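Local coordinates for protein snaclec rhodocytin subunit alpha (Agkistrodon rhodostoma, PDB 3BX4) that triggers platelet aggregation as part of a snake-venom toxin that binds and activates the platelet receptor CLEC1B (CLEC-2), at residues F7-Y12 and C16-N21; E22-T25 and K31-R34. All blocks are in the same frame, centred on the assembly; numbering follows the deposited sequence.

Interaction 1: F7-Y12 and C16-N21; sequences FGWSPY and CYQAFN. With SO4 (sulfate ion), chain I.
Tyr17, Trp9 and Gln18 bury the most surface where segments 7-12 and 16-21 pair. The backbone sets the register: Ser10 and Tyr17 form an antiparallel hydrogen-bonded pair. Ser10 N donates to Tyr17 O at 2.8 Å and Tyr17 N donates back to Ser10 O. Pro11 and Cys16 follow as a non-hydrogen-bonded pair.

The Gln18 side chain runs athwart the indole of Trp9. Gln18 CB sits over the indole's six-membered ring, 3.9 Å from its centroid, a CH-pi contact. With CG anti to the backbone N (chi1 -176°) and the chain extended beyond it, the amide is carried along the same face, its plane 85° from the ring. OE1 therefore lies above the indole and makes no bond to Trp9 NE1 despite a 3.3 Å separation, the angle being poor. A water instead donates to Gln18 OE1 (2.8 Å) and to Phe7 O, bridging the segments. CE3 of the same indole also packs on Cys16 CB at 4.0 Å; the SG of Cys16 is disulfide-bonded to Cys5.

Beyond the paired backbones, the Tyr17 ring runs beside the chain with Ser10 O at its edge, and its CE1 touches Tyr12 CB at 3.6 Å. Its hydroxyl is held by Glu50 of helix 48-59 and by a second water.

Where the chain enters this contact, Gly8 N donates to O2 of a sulfate, probably from the crystallisation liquor; at the backbone angles of Gly8 a CB would be jammed against the carbonyl O of Phe7, which calls for glycine. Strand 10-12 and strand 15-21, which pairs in turn, antiparallel, with strand 127-133, make the N-terminal beta hairpin of the long-form C-type lectin fold, and the Cys5-Cys16 disulfide ties the chain ahead of the hairpin to its second strand.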
loop_
_atom_site.group_PDB
_atom_site.type_symbol
_atom_site.label_atom_id
_atom_site.label_comp_id
_atom_site.label_asym_id
_atom_site.label_seq_id
_atom_site.Cartn_x
_atom_site.Cartn_y
_atom_site.Cartn_z
ATOM N N PHE C 7 -0.881 -12.819 29.518
ATOM C CA PHE C 7 -0.255 -11.705 30.239
ATOM C C PHE C 7 -0.089 -10.484 29.335
ATOM O O PHE C 7 0.376 -10.622 28.223
ATOM C CB PHE C 7 1.096 -12.171 30.818
ATOM C CG PHE C 7 0.966 -13.364 31.730
ATOM C CD1 PHE C 7 0.562 -13.203 33.060
ATOM C CD2 PHE C 7 1.172 -14.665 31.233
ATOM C CE1 PHE C 7 0.418 -14.329 33.913
ATOM C CE2 PHE C 7 0.999 -15.801 32.067
ATOM C CZ PHE C 7 0.620 -15.630 33.401
ATOM N N GLY C 8 -0.493 -9.307 29.829
ATOM C CA GLY C 8 -0.331 -8.073 29.093
ATOM C C GLY C 8 -1.543 -7.692 28.257
ATOM O O GLY C 8 -1.627 -6.569 27.805
ATOM N N TRP C 9 -2.466 -8.648 28.057
ATOM C CA TRP C 9 -3.640 -8.407 27.218
ATOM C C TRP C 9 -4.898 -8.218 28.103
ATOM O O TRP C 9 -4.989 -8.850 29.140
ATOM C CB TRP C 9 -3.879 -9.617 26.284
ATOM C CG TRP C 9 -2.794 -9.763 25.215
ATOM C CD1 TRP C 9 -1.539 -10.326 25.362
ATOM C CD2 TRP C 9 -2.901 -9.379 23.849
ATOM N NE1 TRP C 9 -0.861 -10.284 24.181
ATOM C CE2 TRP C 9 -1.633 -9.680 23.230
ATOM C CE3 TRP C 9 -3.915 -8.758 23.088
ATOM C CZ2 TRP C 9 -1.369 -9.418 21.876
ATOM C CZ3 TRP C 9 -3.664 -8.480 21.697
ATOM C CH2 TRP C 9 -2.358 -8.783 21.128
ATOM N N SER C 10 -5.835 -7.409 27.634
ATOM C CA SER C 10 -7.043 -7.001 28.400
ATOM C C SER C 10 -8.269 -7.583 27.723
ATOM O O SER C 10 -8.392 -7.415 26.540
ATOM C CB SER C 10 -7.173 -5.520 28.414
ATOM O OG SER C 10 -6.106 -4.957 29.228
ATOM N N PRO C 11 -9.146 -8.186 28.521
ATOM C CA PRO C 11 -10.371 -8.800 27.929
ATOM C C PRO C 11 -11.497 -7.788 27.772
ATOM O O PRO C 11 -11.708 -6.952 28.679
ATOM C CB PRO C 11 -10.711 -9.886 28.965
ATOM C CG PRO C 11 -10.314 -9.301 30.342
ATOM C CD PRO C 11 -9.026 -8.470 29.982
ATOM N N TYR C 12 -12.237 -7.883 26.655
ATOM C CA TYR C 12 -13.485 -7.153 26.486
ATOM C C TYR C 12 -14.313 -8.060 25.601
ATOM O O TYR C 12 -13.834 -8.529 24.591
ATOM C CB TYR C 12 -13.299 -5.787 25.859
ATOM C CG TYR C 12 -14.590 -5.120 25.552
ATOM C CD1 TYR C 12 -15.313 -4.483 26.576
ATOM C CD2 TYR C 12 -15.125 -5.159 24.273
ATOM C CE1 TYR C 12 -16.563 -3.877 26.308
ATOM C CE2 TYR C 12 -16.380 -4.537 23.994
ATOM C CZ TYR C 12 -17.072 -3.941 25.036
ATOM O OH TYR C 12 -18.312 -3.333 24.864
ATOM N N CYS C 16 -9.370 -10.203 23.078
ATOM C CA CYS C 16 -8.280 -9.714 23.948
ATOM C C CYS C 16 -7.620 -8.529 23.215
ATOM O O CYS C 16 -7.450 -8.513 21.992
ATOM C CB CYS C 16 -7.214 -10.799 24.151
ATOM S SG CYS C 16 -7.950 -12.278 24.927
ATOM N N TYR C 17 -7.163 -7.544 23.999
ATOM C CA TYR C 17 -6.690 -6.335 23.358
ATOM C C TYR C 17 -5.402 -5.881 24.062
ATOM O O TYR C 17 -5.197 -6.139 25.253
ATOM C CB TYR C 17 -7.696 -5.192 23.563
ATOM C CG TYR C 17 -9.048 -5.396 22.957
ATOM C CD1 TYR C 17 -9.929 -6.311 23.566
ATOM C CD2 TYR C 17 -9.437 -4.703 21.833
ATOM C CE1 TYR C 17 -11.219 -6.518 23.015
ATOM C CE2 TYR C 17 -10.700 -4.921 21.272
ATOM C CZ TYR C 17 -11.577 -5.827 21.929
ATOM O OH TYR C 17 -12.858 -6.088 21.368
ATOM N N GLN C 18 -4.566 -5.196 23.315
ATOM C CA GLN C 18 -3.375 -4.589 23.992
ATOM C C GLN C 18 -2.977 -3.358 23.240
ATOM O O GLN C 18 -2.854 -3.365 22.026
ATOM C CB GLN C 18 -2.214 -5.597 24.102
ATOM C CG GLN C 18 -0.981 -4.987 24.901
ATOM C CD GLN C 18 0.075 -5.999 25.216
ATOM O OE1 GLN C 18 -0.030 -7.233 24.944
ATOM N NE2 GLN C 18 1.120 -5.510 25.838
ATOM N N ALA C 19 -2.675 -2.265 23.999
ATOM C CA ALA C 19 -2.232 -1.013 23.382
ATOM C C ALA C 19 -0.688 -0.966 23.538
ATOM O O ALA C 19 -0.198 -1.300 24.612
ATOM C CB ALA C 19 -2.835 0.163 24.090
ATOM N N PHE C 20 0.017 -0.689 22.448
ATOM C CA PHE C 20 1.493 -0.734 22.415
ATOM C C PHE C 20 1.962 0.663 22.201
ATOM O O PHE C 20 1.476 1.386 21.345
ATOM C CB PHE C 20 2.003 -1.653 21.301
ATOM C CG PHE C 20 1.726 -3.098 21.539
ATOM C CD1 PHE C 20 0.501 -3.664 21.100
ATOM C CD2 PHE C 20 2.638 -3.909 22.245
ATOM C CE1 PHE C 20 0.200 -5.011 21.361
ATOM C CE2 PHE C 20 2.343 -5.287 22.509
ATOM C CZ PHE C 20 1.098 -5.844 22.054
ATOM N N ASN C 21 2.951 1.076 23.020
ATOM C CA ASN C 21 3.474 2.416 22.810
ATOM C C ASN C 21 4.642 2.444 21.838
ATOM O O ASN C 21 4.965 3.565 21.393
ATOM C CB ASN C 21 3.854 3.038 24.128
ATOM C CG ASN C 21 4.626 2.097 24.965
ATOM O OD1 ASN C 21 4.069 1.468 25.873
ATOM N ND2 ASN C 21 5.923 1.961 24.684
HETATM S S SO4 I . -1.140 -9.032 33.035
HETATM O O1 SO4 I . -0.702 -7.642 32.889
HETATM O O2 SO4 I . -2.061 -9.396 31.959
HETATM O O3 SO4 I . 0.036 -9.903 33.036
HETATM O O4 SO4 I . -1.826 -9.196 34.310
HETATM O O HOH W 1 1.759 -9.102 26.136
HETATM O O HOH W 2 -14.905 -7.649 21.548
#

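Interaction 2: E22-T25 and K31-R34; sequences EQKT and KFCR
Lys24 and Phe32 are the nearest backbone pair between segments 22-25 and 31-34, their CA atoms 8.9 Å apart, so short strand 23-24 and helix 26-34 meet through side chains alone. Both belong to the C-type lectin fold: the chain turns a corner at Glu22, runs through the strand, and enters the first helix at Thr25, the N-cap residue, whose OG1 accepts from the backbone N of Glu28.

The contact is small, 128 Å² in all, and centres on the Phe32 ring. Phe32 carries this ring on the side of CA away from the backbone N (chi1 178°), which sends it out from the helix toward the strand. The Lys24 chain passes across it: its aliphatic part runs straight as far as CE, and CD lies 4.0 Å from Phe32 CB. Glu22 comes to the far end of the ring, its carboxylate plane 58° from the ring plane, with OE2 4.1 Å from Phe32 CZ, a loose approach. The same ring meets Phe129 of strand 127-133, and Phe32 also packs on Ile99 of the second subunit, another copy of this protein. Nearby, Arg34 forms a salt bridge to Glu80 of that subunit.

The closest touch is made by a methylene: Lys24 CE stands 3.7 Å from Phe32 CD1, and the bend at chi4 (-82°) then turns NZ off the line of the chain.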
loop_
_atom_site.group_PDB
_atom_site.type_symbol
_atom_site.label_atom_id
_atom_site.label_comp_id
_atom_site.label_asym_id
_atom_site.label_seq_id
_atom_site.Cartn_x
_atom_site.Cartn_y
_atom_site.Cartn_z
ATOM N N GLU C 22 5.229 1.289 21.487
ATOM C CA GLU C 22 6.160 1.180 20.315
ATOM C C GLU C 22 5.569 2.002 19.166
ATOM O O GLU C 22 4.425 1.777 18.743
ATOM C CB GLU C 22 6.316 -0.253 19.753
ATOM C CG GLU C 22 7.272 -1.237 20.402
ATOM C CD GLU C 22 6.520 -2.279 21.244
ATOM O OE1 GLU C 22 5.340 -2.032 21.587
ATOM O OE2 GLU C 22 7.093 -3.348 21.548
ATOM N N GLN C 23 6.325 2.925 18.598
ATOM C CA GLN C 23 5.801 3.698 17.465
ATOM C C GLN C 23 6.126 3.072 16.116
ATOM O O GLN C 23 7.305 2.860 15.744
ATOM C CB GLN C 23 6.291 5.161 17.578
ATOM C CG GLN C 23 5.557 5.971 18.732
ATOM C CD GLN C 23 5.859 7.459 18.686
ATOM O OE1 GLN C 23 7.041 7.836 18.577
ATOM N NE2 GLN C 23 4.816 8.329 18.763
ATOM N N LYS C 24 5.073 2.709 15.349
ATOM C CA LYS C 24 5.213 1.976 14.104
ATOM C C LYS C 24 4.285 2.571 13.046
ATOM O O LYS C 24 3.264 3.199 13.383
ATOM C CB LYS C 24 4.817 0.493 14.321
ATOM C CG LYS C 24 5.824 -0.299 15.103
ATOM C CD LYS C 24 5.394 -1.755 15.338
ATOM C CE LYS C 24 6.529 -2.436 16.177
ATOM N NZ LYS C 24 7.658 -2.876 15.239
ATOM N N THR C 25 4.664 2.397 11.781
ATOM C CA THR C 25 3.807 2.820 10.630
ATOM C C THR C 25 2.577 1.910 10.744
ATOM O O THR C 25 2.629 0.931 11.442
ATOM C CB THR C 25 4.467 2.563 9.234
ATOM O OG1 THR C 25 4.751 1.168 9.076
ATOM C CG2 THR C 25 5.825 3.355 9.169
ATOM N N LYS C 31 1.577 -5.746 10.927
ATOM C CA LYS C 31 2.543 -6.894 10.950
ATOM C C LYS C 31 2.894 -7.360 12.358
ATOM O O LYS C 31 2.975 -8.531 12.685
ATOM C CB LYS C 31 3.870 -6.574 10.175
ATOM C CG LYS C 31 3.680 -6.393 8.692
ATOM C CD LYS C 31 4.936 -6.673 7.892
ATOM C CE LYS C 31 6.150 -6.048 8.376
ATOM N NZ LYS C 31 7.139 -6.032 7.181
ATOM N N PHE C 32 3.160 -6.401 13.261
ATOM C CA PHE C 32 3.431 -6.733 14.614
ATOM C C PHE C 32 2.261 -7.426 15.311
ATOM O O PHE C 32 2.470 -8.398 15.963
ATOM C CB PHE C 32 3.850 -5.445 15.378
ATOM C CG PHE C 32 4.119 -5.648 16.818
ATOM C CD1 PHE C 32 5.435 -5.833 17.277
ATOM C CD2 PHE C 32 3.079 -5.558 17.755
ATOM C CE1 PHE C 32 5.686 -5.985 18.645
ATOM C CE2 PHE C 32 3.302 -5.734 19.123
ATOM C CZ PHE C 32 4.647 -5.923 19.572
ATOM N N CYS C 33 1.025 -6.970 15.047
ATOM C CA CYS C 33 -0.087 -7.610 15.657
ATOM C C CYS C 33 -0.212 -9.051 15.134
ATOM O O CYS C 33 -0.521 -9.931 15.953
ATOM C CB CYS C 33 -1.343 -6.857 15.306
ATOM S SG CYS C 33 -1.508 -5.206 16.107
ATOM N N ARG C 34 0.082 -9.240 13.852
ATOM C CA ARG C 34 -0.089 -10.626 13.285
ATOM C C ARG C 34 0.930 -11.581 13.878
ATOM O O ARG C 34 0.779 -12.773 13.922
ATOM C CB ARG C 34 0.111 -10.628 11.763
ATOM C CG ARG C 34 -0.857 -9.831 11.014
ATOM C CD ARG C 34 -2.189 -10.658 10.889
ATOM N NE ARG C 34 -2.031 -12.028 10.255
ATOM C CZ ARG C 34 -2.189 -12.277 8.930
ATOM N NH1 ARG C 34 -2.399 -11.302 8.064
ATOM N NH2 ARG C 34 -2.079 -13.535 8.416
#

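Overall arrangement
Interaction 1 is complete before the chain reaches the first residue of interaction 2, and their centres lie about 14 Å apart. Strand 15-21 leads directly into strand 23-24, so the chain passes from the N-terminal hairpin to the first helix with one corner between. They meet physically where Phe20 of interaction 1 and Phe32 of interaction 2 pack edge-to-face, CE2 of Phe20 lying 3.5 Å from CE2 of Phe32. Strand 127-133 serves both: it pairs with strand 15-21, its Phe129 lies beside both phenylalanines, and its Cys131 is disulfide-bonded to Cys33. Hairpin, helix and C-terminal strand are thus joined within one lectin domain, while segment 31-34 also faces the second subunit.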